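Local coordinates for aldehyde dehydrogenase (Burkholderia cenocepacia, PDB 4O6R), which probably oxidises aldehydes with NAD(P)+ as a member of the aldehyde dehydrogenase family, and holds an adenosine monophosphate in its nucleotide pocket, at residues T27-N32 / G36-K41; E88-L93 / T189-E194. All coordinates share one frame; numbering follows the deposited sequence.

Interaction 1. Residues T27-N32 / G36-K41; sequences TIDVLN and GSVITK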
loop_
_atom_site.group_PDB
_atom_site.type_symbol
_atom_site.label_atom_id
_atom_site.label_comp_id
_atom_site.label_asym_id
_atom_site.label_seq_id
_atom_site.Cartn_x
_atom_site.Cartn_y
_atom_site.Cartn_z
ATOM N N THR A 27 6.432 -33.875 34.177
ATOM C CA THR A 27 7.599 -33.571 33.386
ATOM C C THR A 27 7.682 -34.427 32.135
ATOM O O THR A 27 6.997 -35.445 32.011
ATOM C CB THR A 27 8.890 -33.779 34.178
ATOM O OG1 THR A 27 8.946 -35.128 34.631
ATOM C CG2 THR A 27 8.926 -32.838 35.340
ATOM N N ILE A 28 8.534 -33.972 31.223
ATOM C CA ILE A 28 8.872 -34.683 30.000
ATOM C C ILE A 28 10.392 -34.757 29.849
ATOM O O ILE A 28 11.086 -33.768 30.095
ATOM C CB ILE A 28 8.242 -33.989 28.806
ATOM C CG1 ILE A 28 6.726 -34.256 28.829
ATOM C CG2 ILE A 28 8.848 -34.512 27.522
ATOM C CD1 ILE A 28 5.908 -33.404 27.881
ATOM N N ASP A 29 10.903 -35.927 29.460
ATOM C CA ASP A 29 12.346 -36.090 29.252
ATOM C C ASP A 29 12.730 -35.524 27.878
ATOM O O ASP A 29 12.065 -35.819 26.886
ATOM C CB ASP A 29 12.764 -37.566 29.328
ATOM C CG ASP A 29 12.835 -38.116 30.747
ATOM O OD1 ASP A 29 12.503 -37.441 31.742
ATOM O OD2 ASP A 29 13.256 -39.280 30.865
ATOM N N VAL A 30 13.788 -34.711 27.840
ATOM C CA VAL A 30 14.288 -34.124 26.602
ATOM C C VAL A 30 15.559 -34.855 26.260
ATOM O O VAL A 30 16.479 -34.916 27.075
ATOM C CB VAL A 30 14.579 -32.635 26.737
ATOM C CG1 VAL A 30 15.164 -32.081 25.434
ATOM C CG2 VAL A 30 13.291 -31.905 27.112
ATOM N N LEU A 31 15.592 -35.422 25.064
ATOM C CA LEU A 31 16.683 -36.289 24.652
ATOM C C LEU A 31 17.661 -35.578 23.714
ATOM O O LEU A 31 17.277 -34.673 22.931
ATOM C CB LEU A 31 16.160 -37.591 24.017
ATOM C CG LEU A 31 15.140 -38.394 24.838
ATOM C CD1 LEU A 31 14.783 -39.702 24.150
ATOM C CD2 LEU A 31 15.718 -38.664 26.214
ATOM N N ASN A 32 18.914 -36.000 23.812
ATOM C CA ASN A 32 19.952 -35.634 22.877
ATOM C C ASN A 32 19.949 -36.653 21.741
ATOM O O ASN A 32 20.266 -37.809 21.965
ATOM C CB ASN A 32 21.303 -35.656 23.588
ATOM C CG ASN A 32 22.458 -35.261 22.678
ATOM O OD1 ASN A 32 22.320 -35.204 21.455
ATOM N ND2 ASN A 32 23.610 -34.958 23.293
ATOM N N GLY A 36 20.821 -40.449 22.445
ATOM C CA GLY A 36 19.626 -40.885 23.158
ATOM C C GLY A 36 19.638 -40.562 24.637
ATOM O O GLY A 36 18.779 -41.038 25.386
ATOM N N SER A 37 20.594 -39.756 25.080
ATOM C CA SER A 37 20.747 -39.489 26.515
ATOM C C SER A 37 19.760 -38.392 26.905
ATOM O O SER A 37 19.287 -37.624 26.068
ATOM C CB SER A 37 22.199 -39.111 26.863
ATOM O OG SER A 37 22.547 -37.860 26.298
ATOM N N VAL A 38 19.438 -38.350 28.194
ATOM C CA VAL A 38 18.538 -37.349 28.728
ATOM C C VAL A 38 19.311 -36.080 29.030
ATOM O O VAL A 38 20.172 -36.077 29.891
ATOM C CB VAL A 38 17.877 -37.844 30.020
ATOM C CG1 VAL A 38 16.996 -36.758 30.628
ATOM C CG2 VAL A 38 17.088 -39.110 29.718
ATOM N N ILE A 39 18.979 -35.002 28.338
ATOM C CA ILE A 39 19.572 -33.706 28.606
ATOM C C ILE A 39 19.022 -33.207 29.934
ATOM O O ILE A 39 19.763 -32.859 30.829
ATOM C CB ILE A 39 19.263 -32.703 27.477
ATOM C CG1 ILE A 39 19.861 -33.188 26.144
ATOM C CG2 ILE A 39 19.807 -31.312 27.807
ATOM C CD1 ILE A 39 19.302 -32.460 24.947
ATOM N N THR A 40 17.711 -33.220 30.067
ATOM C CA THR A 40 17.055 -32.709 31.251
ATOM C C THR A 40 15.602 -33.123 31.192
ATOM O O THR A 40 15.126 -33.610 30.162
ATOM C CB THR A 40 17.114 -31.161 31.305
ATOM O OG1 THR A 40 16.487 -30.685 32.502
ATOM C CG2 THR A 40 16.370 -30.506 30.056
ATOM N N LYS A 41 14.894 -32.894 32.292
ATOM C CA LYS A 41 13.442 -32.955 32.300
ATOM C C LYS A 41 12.919 -31.530 32.184
ATOM O O LYS A 41 13.526 -30.612 32.734
ATOM C CB LYS A 41 12.935 -33.596 33.618
ATOM C CG LYS A 41 13.536 -34.965 33.906
ATOM C CD LYS A 41 12.955 -35.581 35.180
ATOM C CE LYS A 41 13.340 -37.043 35.309
ATOM N NZ LYS A 41 12.691 -37.882 34.259
HETATM O O HOH W 1 15.068 -39.366 33.219
HETATM O O HOH W 2 23.700 -34.944 26.061
#

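Interaction 2. Residues E88-L93 / T189-E194; sequences EALAQL and TLRIVE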
loop_
_atom_site.group_PDB
_atom_site.type_symbol
_atom_site.label_atom_id
_atom_site.label_comp_id
_atom_site.label_asym_id
_atom_site.label_seq_id
_atom_site.Cartn_x
_atom_site.Cartn_y
_atom_site.Cartn_z
ATOM N N GLU A 88 26.772 -17.932 20.503
ATOM C CA GLU A 88 27.409 -19.233 20.733
ATOM C C GLU A 88 26.623 -20.113 21.721
ATOM O O GLU A 88 26.398 -21.291 21.444
ATOM C CB GLU A 88 28.873 -19.076 21.177
ATOM C CG GLU A 88 29.584 -20.401 21.434
ATOM C CD GLU A 88 29.724 -21.292 20.199
ATOM O OE1 GLU A 88 29.401 -20.866 19.058
ATOM O OE2 GLU A 88 30.193 -22.452 20.366
ATOM N N ALA A 89 26.172 -19.551 22.844
ATOM C CA ALA A 89 25.398 -20.333 23.790
ATOM C C ALA A 89 24.038 -20.792 23.212
ATOM O O ALA A 89 23.617 -21.917 23.473
ATOM C CB ALA A 89 25.215 -19.589 25.106
ATOM N N LEU A 90 23.364 -19.943 22.426
ATOM C CA LEU A 90 22.118 -20.339 21.789
ATOM C C LEU A 90 22.359 -21.441 20.750
ATOM O O LEU A 90 21.602 -22.388 20.668
ATOM C CB LEU A 90 21.393 -19.156 21.128
ATOM C CG LEU A 90 20.575 -18.244 22.041
ATOM C CD1 LEU A 90 20.128 -17.004 21.333
ATOM C CD2 LEU A 90 19.350 -18.959 22.565
ATOM N N ALA A 91 23.428 -21.294 19.980
ATOM C CA ALA A 91 23.780 -22.269 18.972
ATOM C C ALA A 91 24.087 -23.631 19.617
ATOM O O ALA A 91 23.618 -24.665 19.135
ATOM C CB ALA A 91 24.969 -21.784 18.159
ATOM N N GLN A 92 24.903 -23.616 20.669
ATOM C CA GLN A 92 25.207 -24.829 21.401
ATOM C C GLN A 92 23.940 -25.499 21.928
ATOM O O GLN A 92 23.796 -26.717 21.808
ATOM C CB GLN A 92 26.177 -24.555 22.549
ATOM C CG GLN A 92 27.587 -24.206 22.104
ATOM C CD GLN A 92 28.362 -25.413 21.576
ATOM O OE1 GLN A 92 28.125 -26.545 21.988
ATOM N NE2 GLN A 92 29.333 -25.160 20.710
ATOM N N LEU A 93 23.031 -24.725 22.514
ATOM C CA LEU A 93 21.813 -25.295 23.115
ATOM C C LEU A 93 20.904 -25.888 22.040
ATOM O O LEU A 93 20.413 -27.028 22.162
ATOM C CB LEU A 93 21.065 -24.247 23.942
ATOM C CG LEU A 93 19.811 -24.701 24.687
ATOM C CD1 LEU A 93 20.145 -25.790 25.677
ATOM C CD2 LEU A 93 19.186 -23.528 25.439
ATOM N N THR A 189 13.636 -22.236 23.101
ATOM C CA THR A 189 12.482 -21.384 23.276
ATOM C C THR A 189 12.391 -20.813 24.690
ATOM O O THR A 189 12.050 -19.650 24.896
ATOM C CB THR A 189 11.196 -22.170 22.948
ATOM O OG1 THR A 189 11.273 -22.622 21.602
ATOM C CG2 THR A 189 9.973 -21.281 23.098
ATOM N N LEU A 190 12.707 -21.650 25.665
ATOM C CA LEU A 190 12.766 -21.219 27.046
ATOM C C LEU A 190 13.898 -20.181 27.254
ATOM O O LEU A 190 13.750 -19.257 28.034
ATOM C CB LEU A 190 12.922 -22.442 27.955
ATOM C CG LEU A 190 11.748 -23.417 27.907
ATOM C CD1 LEU A 190 11.953 -24.532 28.913
ATOM C CD2 LEU A 190 10.447 -22.707 28.247
ATOM N N ARG A 191 15.028 -20.330 26.564
ATOM C CA ARG A 191 16.075 -19.307 26.618
ATOM C C ARG A 191 15.649 -18.001 25.943
ATOM O O ARG A 191 15.935 -16.922 26.448
ATOM C CB ARG A 191 17.384 -19.826 26.002
ATOM C CG ARG A 191 18.577 -18.866 26.046
ATOM C CD ARG A 191 18.905 -18.377 27.453
ATOM N NE ARG A 191 20.069 -17.470 27.447
ATOM C CZ ARG A 191 20.217 -16.381 28.195
ATOM N NH1 ARG A 191 19.284 -16.013 29.081
ATOM N NH2 ARG A 191 21.324 -15.648 28.065
ATOM N N ILE A 192 14.946 -18.103 24.808
ATOM C CA ILE A 192 14.422 -16.919 24.142
ATOM C C ILE A 192 13.513 -16.125 25.082
ATOM O O ILE A 192 13.647 -14.911 25.181
ATOM C CB ILE A 192 13.678 -17.289 22.843
ATOM C CG1 ILE A 192 14.674 -17.709 21.779
ATOM C CG2 ILE A 192 12.797 -16.149 22.322
ATOM C CD1 ILE A 192 15.633 -16.596 21.356
ATOM N N VAL A 193 12.576 -16.782 25.759
ATOM C CA VAL A 193 11.643 -16.020 26.583
ATOM C C VAL A 193 12.346 -15.436 27.784
ATOM O O VAL A 193 11.937 -14.376 28.279
ATOM C CB VAL A 193 10.362 -16.802 26.948
ATOM C CG1 VAL A 193 10.645 -17.842 28.014
ATOM C CG2 VAL A 193 9.277 -15.846 27.411
ATOM N N GLU A 194 13.387 -16.114 28.265
ATOM C CA GLU A 194 14.248 -15.554 29.308
ATOM C C GLU A 194 14.905 -14.256 28.824
ATOM O O GLU A 194 14.931 -13.258 29.560
ATOM C CB GLU A 194 15.325 -16.566 29.744
ATOM C CG GLU A 194 16.052 -16.123 31.000
ATOM C CD GLU A 194 17.079 -17.106 31.456
ATOM O OE1 GLU A 194 17.699 -17.797 30.609
ATOM O OE2 GLU A 194 17.261 -17.171 32.684
#

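Interaction 1. Residues T27-N32 / G36-K41
Lys-41 and Asp-29 both turn their CG atoms opposite the carbonyl carbon (chi1 -55° and -77°), which lays the two side chains side by side, pointing the same way; a final bend in the lysine (chi4 -68°) brings NZ back to the carboxylate. NZ donates to Asp-29 OD1, 2.6 Å away, on the oxygen's syn lone pair, a salt bridge, while a water joins NZ to OD2. A long, flexible lysine suits this face, since its methylenes also run past Thr-27. On the same face Leu-31 CD2 meets Val-38 CG2 at 3.8 Å. Ile-39 CD1 crosses to Val-30 CG1 at 4.2 Å, and both side chains pack on helices 87-98 and 187-199. Between the strands, Val-30 N bonds to Thr-40 O at 2.9 Å and Ile-39 N to Val-30 O at 2.8 Å. At the turn Gly-36, whose positive phi favours glycine, gives its N to Asn-32 O at 2.7 Å. A water links Asn-32 ND2 with Ser-37 OG; Asn-32 OD1 accepts from His-34 N, and Ser-37 OG also bonds to Asp-35. The chemistry implies a backbone-held antiparallel hairpin, one face joining salt bridge and aliphatic contact, the other packing on helices, with water near the turn.

Interaction 2. Residues E88-L93 / T189-E194
Leu-90 of helix 87-98 meets Arg-191 of helix 187-199, CD2 of the leucine touching CG of the arginine at 3.6 Å. The two side chains cross at about a right angle, so the methyl group presses against the aliphatic stem rather than the charged end. Arg-191 swings CG away from its own amide nitrogen (chi1 -178°) and bends at chi2 (55°), offering CB and CG to the leucines while its guanidinium is carried onward along its own helix. Leu-93 adds a looser touch, its CD2 lying 4.2 Å from Arg-191 CB and likewise crossing the stem at about a right angle. Leucine suits both places because a branched tip can bridge the gap between two helices, and arginine suits the third because it is greasy near the backbone and polar at its end.

Away from this close touch the contact gives way to polar pairs within each helix. Arg-191 NH1 forms a salt bridge with Glu-194 OE1 at 2.8 Å, although the acid is met from well above its carboxylate plane; Glu-198 is a second partner of NH1. On the side of helix 87-98 turned from Arg-191, exposed Glu-88 accepts at OE2 from NE2 of the partly exposed Gln-92, 2.9 Å away, and also pairs with Arg-106. The buried area is small, 145 Å², and the joint rests on the Leu-90 and Leu-93 contacts with the arginine stem. Around it, Leu-90 also packs on Val-110 of helix 102-123 and Leu-93 on Met-9, while Ile-192 leans on helix 159-172 and Leu-190 and Val-193 rest against strand 206-208.

Following the chain from the N terminus, interaction 1 closes first: only three residues separate its segments, making it a local hairpin at the surface. Interaction 2 opens afterwards and closes a much longer loop of 95 residues, which takes in helix 102-123, strand 138-153 and strand 176-180. The two are therefore in series, neither nested nor crossed. Their centres lie 16 Å apart and their nearest atoms about 6 Å, without touching, yet the same two helices serve both: the hairpin's Val-30 and Ile-39 reach Leu-187 of helix 187-199, and Ile-39 also meets Leu-96 of helix 87-98. Together they set the hairpin against both helices that interaction 2 joins.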